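Local coordinates for RagA protein (Porphyromonas gingivalis, PDB 6SLN), which probably imports peptides across the outer membrane as a TonB-dependent receptor, a beta-barrel transporter whose lumen is closed by a plug domain, at residues A121-V126 with D971-G976; T783-E786 with P790-F793; I836-T841 with G868-N873. All blocks are in the same frame, centred on the assembly; numbering follows the deposited sequence.

The three contacts join the plug, the loop 971-976, a small sheet holding a hairpin, and barrel strand 857-873 of one TonB-dependent receptor. Contact 1 ties the plug to the loop after strand 951-964. Contact 2 is the small hairpin of strands 783-786 and 792-802, and contact 3 follows it along the chain; both fall between the two halves of contact 1. Centres of contacts 2 and 3 lie about 10 Å apart and are joined by backbone, Phe793 O to Ile836 N and Asn791 O to Val840 N. Contacts 1 and 3, with centres about 15 Å apart, meet where Lys869 NZ reaches Gly975 O. Bound peptide packs against residues of contacts 2 and 3, so this region probably forms part of its binding site.

Contact 1: residues A121-V126 with D971-G976; sequences ALQGQV and DPEAGG
Gln123 and Glu973 mark the closest approach of two backbones that stay well separated, their CA atoms 11.4 Å apart, with a type I turn from Asp971 to Ala974 on one side and the loop after a 3-10 turn on the other. Two long side chains reach toward each other from opposite directions. Both are extended, with CG anti to the backbone N (chi1 -158° in Gln123), and this full stretch brings Gln123 NE2 to 3.2 Å from Glu973 OE1. The amide and carboxylate planes are turned 36° apart. Each end is held by other residues: Gln123 gives NE2 to Val131 O and takes Lys930 NZ on OE1, while Glu973 OE1 accepts from Thr133 N and OE2 forms a salt bridge with Arg928. These bonds fix the rotation of the two buried polar groups, and the nearby arginine probably stabilises the carboxylate as an anion. Arg928 also pairs with Asp971 OD1, so it takes both carboxylates. The same OD1 accepts from Glu973 N at 2.9 Å, from above the carboxylate plane, which makes an Asx turn. Here the plug meets the loop after barrel strand 951-964, a polar plug-to-barrel interface of the kind found in TonB-dependent receptors.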
loop_
_atom_site.group_PDB
_atom_site.type_symbol
_atom_site.label_atom_id
_atom_site.label_comp_id
_atom_site.label_asym_id
_atom_site.label_seq_id
_atom_site.Cartn_x
_atom_site.Cartn_y
_atom_site.Cartn_z
ATOM N N ALA A 121 -7.734 -5.170 35.148
ATOM C CA ALA A 121 -8.114 -4.533 36.406
ATOM C C ALA A 121 -9.405 -5.095 36.995
ATOM O O ALA A 121 -9.763 -4.714 38.114
ATOM C CB ALA A 121 -8.258 -3.021 36.203
ATOM N N LEU A 122 -10.115 -5.965 36.271
ATOM C CA LEU A 122 -11.330 -6.582 36.779
ATOM C C LEU A 122 -11.126 -8.033 37.174
ATOM O O LEU A 122 -12.057 -8.657 37.680
ATOM C CB LEU A 122 -12.472 -6.427 35.761
ATOM C CG LEU A 122 -12.907 -4.961 35.859
ATOM C CD1 LEU A 122 -12.435 -4.138 34.668
ATOM C CD2 LEU A 122 -14.415 -4.773 36.142
ATOM N N GLN A 123 -9.932 -8.574 36.966
ATOM C CA GLN A 123 -9.604 -9.876 37.523
ATOM C C GLN A 123 -9.822 -9.870 39.022
ATOM O O GLN A 123 -9.228 -9.059 39.739
ATOM C CB GLN A 123 -8.166 -10.239 37.205
ATOM C CG GLN A 123 -7.922 -11.706 37.279
ATOM C CD GLN A 123 -6.461 -12.047 37.210
ATOM O OE1 GLN A 123 -5.642 -11.428 37.889
ATOM N NE2 GLN A 123 -6.117 -13.029 36.383
ATOM N N GLY A 124 -10.701 -10.753 39.488
ATOM C CA GLY A 124 -11.029 -10.849 40.892
ATOM C C GLY A 124 -12.086 -9.892 41.395
ATOM O O GLY A 124 -12.371 -9.904 42.597
ATOM N N GLN A 125 -12.698 -9.083 40.526
ATOM C CA GLN A 125 -13.591 -8.017 40.971
ATOM C C GLN A 125 -15.073 -8.330 40.785
ATOM O O GLN A 125 -15.913 -7.741 41.481
ATOM C CB GLN A 125 -13.256 -6.712 40.232
ATOM C CG GLN A 125 -11.857 -6.173 40.512
ATOM C CD GLN A 125 -11.629 -5.903 41.982
ATOM O OE1 GLN A 125 -12.403 -5.191 42.620
ATOM N NE2 GLN A 125 -10.562 -6.473 42.530
ATOM N N VAL A 126 -15.427 -9.232 39.877
ATOM C CA VAL A 126 -16.828 -9.526 39.609
ATOM C C VAL A 126 -17.057 -11.033 39.652
ATOM O O VAL A 126 -16.412 -11.786 38.915
ATOM C CB VAL A 126 -17.273 -8.951 38.257
ATOM C CG1 VAL A 126 -18.726 -9.303 37.992
ATOM C CG2 VAL A 126 -17.082 -7.448 38.235
ATOM N N ASP A 971 5.182 -17.610 34.957
ATOM C CA ASP A 971 3.880 -17.025 35.260
ATOM C C ASP A 971 2.784 -18.082 35.120
ATOM O O ASP A 971 2.525 -18.567 34.005
ATOM C CB ASP A 971 3.610 -15.826 34.336
ATOM C CG ASP A 971 2.366 -15.039 34.735
ATOM O OD1 ASP A 971 1.688 -15.421 35.728
ATOM O OD2 ASP A 971 2.058 -14.034 34.042
ATOM N N PRO A 972 2.117 -18.458 36.216
ATOM C CA PRO A 972 0.989 -19.394 36.085
ATOM C C PRO A 972 -0.143 -18.836 35.227
ATOM O O PRO A 972 -0.875 -19.614 34.611
ATOM C CB PRO A 972 0.558 -19.643 37.541
ATOM C CG PRO A 972 1.086 -18.475 38.325
ATOM C CD PRO A 972 2.288 -17.955 37.589
ATOM N N GLU A 973 -0.283 -17.512 35.132
ATOM C CA GLU A 973 -1.309 -16.936 34.269
ATOM C C GLU A 973 -0.958 -17.033 32.792
ATOM O O GLU A 973 -1.852 -16.956 31.947
ATOM C CB GLU A 973 -1.548 -15.471 34.636
ATOM C CG GLU A 973 -2.779 -14.835 33.988
ATOM C CD GLU A 973 -3.078 -13.460 34.561
ATOM O OE1 GLU A 973 -3.987 -12.759 34.061
ATOM O OE2 GLU A 973 -2.394 -13.077 35.530
ATOM N N ALA A 974 0.311 -17.205 32.455
ATOM C CA ALA A 974 0.745 -16.972 31.081
ATOM C C ALA A 974 0.556 -18.234 30.246
ATOM O O ALA A 974 1.501 -18.900 29.826
ATOM C CB ALA A 974 2.188 -16.490 31.053
ATOM N N GLY A 975 -0.691 -18.535 29.970
ATOM C CA GLY A 975 -0.996 -19.638 29.080
ATOM C C GLY A 975 -2.315 -20.287 29.442
ATOM O O GLY A 975 -2.965 -19.942 30.422
ATOM N N GLY A 976 -2.700 -21.243 28.615
ATOM C CA GLY A 976 -3.946 -21.921 28.873
ATOM C C GLY A 976 -3.695 -23.365 29.211
ATOM O O GLY A 976 -3.714 -23.766 30.385
#

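Contact 2: residues T783-E786 with P790-F793; sequences TIWE and PNSF
A beta hairpin joins strand 783-786 to the start of strand 792-802, and Ile784 and Ser792 form its antiparallel hydrogen-bonded pair. Ile784 N donates to Ser792 O at 2.8 Å, nearly along the C=O axis, and the return bond from Ser792 N to Ile784 O is 3.2 Å long and almost straight at 175°. Next to them Thr783 and Phe793 make a non-hydrogen-bonded pair, their CA atoms only 4.1 Å apart; Thr783 CA adds a CH...O contact to Ser792 O at 3.2 Å. The side chains of this pair diverge, yet the Thr783 methyl CG2 still comes within 4.2 Å of Phe793 CD1. The hairpin belongs to a small sheet distinct from the barrel wall, with strands 775-778 and 833-836 as neighbours, and bound peptide packs against Thr783 and Asn791. On the Ile784 face, Ile784 CG2 lies 3.7 Å from Ser792 O. Trp785 starts out pointing away from the other strand, but chi1 -64° sets its ring beside the backbone N, and its CD1 comes obliquely near the Asn791 side chain, the ring and amide planes 59° apart. Ser792 OG donates to Pro790 O at 2.6 Å, from above the carbonyl plane.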
loop_
_atom_site.group_PDB
_atom_site.type_symbol
_atom_site.label_atom_id
_atom_site.label_comp_id
_atom_site.label_asym_id
_atom_site.label_seq_id
_atom_site.Cartn_x
_atom_site.Cartn_y
_atom_site.Cartn_z
ATOM N N THR A 783 -5.225 -32.365 25.609
ATOM C CA THR A 783 -6.607 -32.114 26.002
ATOM C C THR A 783 -7.565 -33.029 25.232
ATOM O O THR A 783 -7.244 -33.566 24.164
ATOM C CB THR A 783 -6.995 -30.648 25.760
ATOM O OG1 THR A 783 -7.062 -30.405 24.346
ATOM C CG2 THR A 783 -5.992 -29.692 26.415
ATOM N N ILE A 784 -8.769 -33.193 25.773
ATOM C CA ILE A 784 -9.774 -34.043 25.146
ATOM C C ILE A 784 -11.157 -33.458 25.384
ATOM O O ILE A 784 -11.444 -32.881 26.443
ATOM C CB ILE A 784 -9.711 -35.496 25.656
ATOM C CG1 ILE A 784 -10.523 -36.426 24.751
ATOM C CG2 ILE A 784 -10.254 -35.583 27.061
ATOM C CD1 ILE A 784 -10.477 -37.867 25.155
ATOM N N TRP A 785 -11.994 -33.573 24.359
ATOM C CA TRP A 785 -13.433 -33.442 24.477
ATOM C C TRP A 785 -14.021 -34.834 24.722
ATOM O O TRP A 785 -13.773 -35.757 23.938
ATOM C CB TRP A 785 -13.993 -32.822 23.204
ATOM C CG TRP A 785 -13.532 -31.405 22.939
ATOM C CD1 TRP A 785 -13.118 -30.481 23.862
ATOM C CD2 TRP A 785 -13.469 -30.750 21.663
ATOM N NE1 TRP A 785 -12.798 -29.300 23.233
ATOM C CE2 TRP A 785 -13.009 -29.443 21.885
ATOM C CE3 TRP A 785 -13.757 -31.145 20.356
ATOM C CZ2 TRP A 785 -12.836 -28.530 20.846
ATOM C CZ3 TRP A 785 -13.570 -30.232 19.325
ATOM C CH2 TRP A 785 -13.121 -28.948 19.577
ATOM N N GLU A 786 -14.763 -35.001 25.820
ATOM C CA GLU A 786 -15.406 -36.278 26.121
ATOM C C GLU A 786 -16.782 -36.042 26.733
ATOM O O GLU A 786 -16.914 -35.306 27.716
ATOM C CB GLU A 786 -14.545 -37.127 27.058
ATOM C CG GLU A 786 -15.102 -38.516 27.286
ATOM C CD GLU A 786 -14.113 -39.424 27.971
ATOM O OE1 GLU A 786 -12.978 -38.977 28.189
ATOM O OE2 GLU A 786 -14.462 -40.581 28.293
ATOM N N PRO A 790 -16.113 -32.068 31.522
ATOM C CA PRO A 790 -15.518 -30.826 31.006
ATOM C C PRO A 790 -14.330 -31.118 30.106
ATOM O O PRO A 790 -13.753 -32.211 30.121
ATOM C CB PRO A 790 -15.073 -30.082 32.270
ATOM C CG PRO A 790 -14.918 -31.165 33.299
ATOM C CD PRO A 790 -16.005 -32.161 32.986
ATOM N N ASN A 791 -14.012 -30.125 29.272
ATOM C CA ASN A 791 -12.736 -30.090 28.565
ATOM C C ASN A 791 -11.631 -30.431 29.548
ATOM O O ASN A 791 -11.420 -29.711 30.531
ATOM C CB ASN A 791 -12.527 -28.691 27.977
ATOM C CG ASN A 791 -11.378 -28.623 26.989
ATOM O OD1 ASN A 791 -10.822 -29.652 26.595
ATOM N ND2 ASN A 791 -11.016 -27.411 26.581
ATOM N N SER A 792 -10.971 -31.563 29.318
ATOM C CA SER A 792 -10.068 -32.139 30.303
ATOM C C SER A 792 -8.724 -32.484 29.670
ATOM O O SER A 792 -8.582 -32.532 28.444
ATOM C CB SER A 792 -10.687 -33.387 30.955
ATOM O OG SER A 792 -11.819 -33.026 31.733
ATOM N N PHE A 793 -7.724 -32.697 30.526
ATOM C CA PHE A 793 -6.399 -33.038 30.029
ATOM C C PHE A 793 -6.329 -34.520 29.668
ATOM O O PHE A 793 -7.122 -35.343 30.133
ATOM C CB PHE A 793 -5.316 -32.653 31.048
ATOM C CG PHE A 793 -5.011 -31.182 31.056
ATOM C CD1 PHE A 793 -4.189 -30.625 30.075
ATOM C CD2 PHE A 793 -5.586 -30.341 32.003
ATOM C CE1 PHE A 793 -3.920 -29.282 30.056
ATOM C CE2 PHE A 793 -5.324 -28.981 31.978
ATOM C CZ PHE A 793 -4.485 -28.458 31.004
#

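Contact 3: residues I836-T841 with G868-N873; sequences IDKSVT and GKWMIN
Lys838 lies across the indole of Trp870, and CH-pi packing of its aliphatic chain on the ring carries most of the contact. The two side chains cross at about a right angle. Lys838 CB sits over the five-membered ring, 3.4 Å from Trp870 CD1, and Lys838 CG follows at 3.6 Å from Trp870 CE2. Lys838 CD then settles above the six-membered ring of Trp870, 3.5 Å from its centroid and 13° off the normal, a CH-pi contact over the face. Chi1 of -62° puts Lys838 CG beside its own backbone N, and the nearly extended run to CE lets four carbons follow the ring before the chain bends at chi4. The ammonium probably adds little: Lys838 NZ is 5.0 Å from the same centroid, a long cation-pi geometry and at most a weak attraction. Trp870 belongs to barrel strand 857-873, whereas Lys838 sits at a corner of the chain just past strand 833-836, so the contact joins the barrel strand to the connection leading into strand 844-853. Phe793 also touches Trp870, and Leu921 touches Lys838. From the backbone, Ser839 O approaches the edge of the indole, 4.1 Å from Trp870 CD1.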
loop_
_atom_site.group_PDB
_atom_site.type_symbol
_atom_site.label_atom_id
_atom_site.label_comp_id
_atom_site.label_asym_id
_atom_site.label_seq_id
_atom_site.Cartn_x
_atom_site.Cartn_y
_atom_site.Cartn_z
ATOM N N ILE A 836 -7.798 -37.159 32.245
ATOM C CA ILE A 836 -7.333 -36.735 33.559
ATOM C C ILE A 836 -8.418 -35.895 34.215
ATOM O O ILE A 836 -9.029 -35.039 33.566
ATOM C CB ILE A 836 -6.007 -35.960 33.435
ATOM C CG1 ILE A 836 -5.000 -36.824 32.674
ATOM C CG2 ILE A 836 -5.501 -35.500 34.783
ATOM C CD1 ILE A 836 -4.503 -38.021 33.468
ATOM N N ASP A 837 -8.662 -36.138 35.503
ATOM C CA ASP A 837 -9.676 -35.371 36.220
ATOM C C ASP A 837 -9.146 -33.990 36.601
ATOM O O ASP A 837 -9.183 -33.598 37.773
ATOM C CB ASP A 837 -10.145 -36.130 37.462
ATOM C CG ASP A 837 -11.524 -35.693 37.929
ATOM O OD1 ASP A 837 -12.321 -35.193 37.098
ATOM O OD2 ASP A 837 -11.806 -35.856 39.141
ATOM N N LYS A 838 -8.646 -33.247 35.620
ATOM C CA LYS A 838 -8.209 -31.874 35.814
ATOM C C LYS A 838 -8.717 -31.093 34.620
ATOM O O LYS A 838 -8.500 -31.518 33.481
ATOM C CB LYS A 838 -6.685 -31.787 35.919
ATOM C CG LYS A 838 -6.073 -32.541 37.101
ATOM C CD LYS A 838 -4.556 -32.656 36.968
ATOM C CE LYS A 838 -3.935 -33.551 38.038
ATOM N NZ LYS A 838 -2.963 -34.532 37.435
ATOM N N SER A 839 -9.423 -29.983 34.864
ATOM C CA SER A 839 -10.141 -29.288 33.791
ATOM C C SER A 839 -9.270 -28.225 33.140
ATOM O O SER A 839 -8.533 -27.515 33.819
ATOM C CB SER A 839 -11.438 -28.635 34.292
ATOM O OG SER A 839 -12.213 -29.486 35.120
ATOM N N VAL A 840 -9.388 -28.099 31.815
ATOM C CA VAL A 840 -8.534 -27.189 31.062
ATOM C C VAL A 840 -8.950 -25.734 31.253
ATOM O O VAL A 840 -8.095 -24.841 31.257
ATOM C CB VAL A 840 -8.524 -27.592 29.581
ATOM C CG1 VAL A 840 -7.370 -26.920 28.844
ATOM C CG2 VAL A 840 -8.384 -29.082 29.484
ATOM N N THR A 841 -10.232 -25.467 31.429
ATOM C CA THR A 841 -10.687 -24.137 31.837
ATOM C C THR A 841 -10.818 -24.112 33.355
ATOM O O THR A 841 -11.482 -24.987 33.919
ATOM C CB THR A 841 -12.033 -23.800 31.194
ATOM O OG1 THR A 841 -11.978 -24.017 29.777
ATOM C CG2 THR A 841 -12.452 -22.364 31.471
ATOM N N GLY A 868 -7.783 -24.357 40.473
ATOM C CA GLY A 868 -8.134 -25.405 39.545
ATOM C C GLY A 868 -7.491 -25.290 38.183
ATOM O O GLY A 868 -7.803 -26.107 37.303
ATOM N N LYS A 869 -6.592 -24.319 37.989
ATOM C CA LYS A 869 -5.834 -24.197 36.751
ATOM C C LYS A 869 -4.680 -25.195 36.740
ATOM O O LYS A 869 -3.915 -25.298 37.707
ATOM C CB LYS A 869 -5.323 -22.761 36.581
ATOM C CG LYS A 869 -4.544 -22.475 35.296
ATOM C CD LYS A 869 -4.853 -21.058 34.788
ATOM C CE LYS A 869 -3.717 -20.440 33.994
ATOM N NZ LYS A 869 -3.242 -21.233 32.814
ATOM N N TRP A 870 -4.591 -25.960 35.660
ATOM C CA TRP A 870 -3.438 -26.773 35.332
ATOM C C TRP A 870 -2.894 -26.294 33.995
ATOM O O TRP A 870 -3.555 -25.557 33.252
ATOM C CB TRP A 870 -3.795 -28.266 35.286
ATOM C CG TRP A 870 -4.556 -28.690 36.516
ATOM C CD1 TRP A 870 -5.902 -28.550 36.738
ATOM C CD2 TRP A 870 -4.010 -29.266 37.717
ATOM N NE1 TRP A 870 -6.222 -29.026 37.996
ATOM C CE2 TRP A 870 -5.081 -29.469 38.611
ATOM C CE3 TRP A 870 -2.729 -29.645 38.111
ATOM C CZ2 TRP A 870 -4.904 -30.030 39.869
ATOM C CZ3 TRP A 870 -2.554 -30.203 39.381
ATOM C CH2 TRP A 870 -3.631 -30.382 40.238
ATOM N N MET A 871 -1.666 -26.699 33.705
ATOM C CA MET A 871 -0.964 -26.201 32.537
ATOM C C MET A 871 0.205 -27.128 32.279
ATOM O O MET A 871 0.883 -27.554 33.217
ATOM C CB MET A 871 -0.474 -24.764 32.749
ATOM C CG MET A 871 -0.265 -23.986 31.451
ATOM S SD MET A 871 -0.260 -22.186 31.665
ATOM C CE MET A 871 0.860 -22.000 33.069
ATOM N N ILE A 872 0.409 -27.476 31.020
ATOM C CA ILE A 872 1.590 -28.243 30.654
ATOM C C ILE A 872 2.742 -27.259 30.520
ATOM O O ILE A 872 2.654 -26.288 29.764
ATOM C CB ILE A 872 1.366 -29.030 29.356
ATOM C CG1 ILE A 872 0.179 -29.964 29.526
ATOM C CG2 ILE A 872 2.627 -29.785 28.936
ATOM C CD1 ILE A 872 -0.395 -30.422 28.244
ATOM N N ASN A 873 3.810 -27.489 31.282
ATOM C CA ASN A 873 4.987 -26.639 31.243
ATOM C C ASN A 873 5.896 -27.143 30.138
ATOM O O ASN A 873 6.838 -27.898 30.366
ATOM C CB ASN A 873 5.702 -26.622 32.582
ATOM C CG ASN A 873 6.730 -25.517 32.659
ATOM O OD1 ASN A 873 7.220 -25.057 31.627
ATOM N ND2 ASN A 873 7.046 -25.064 33.878
#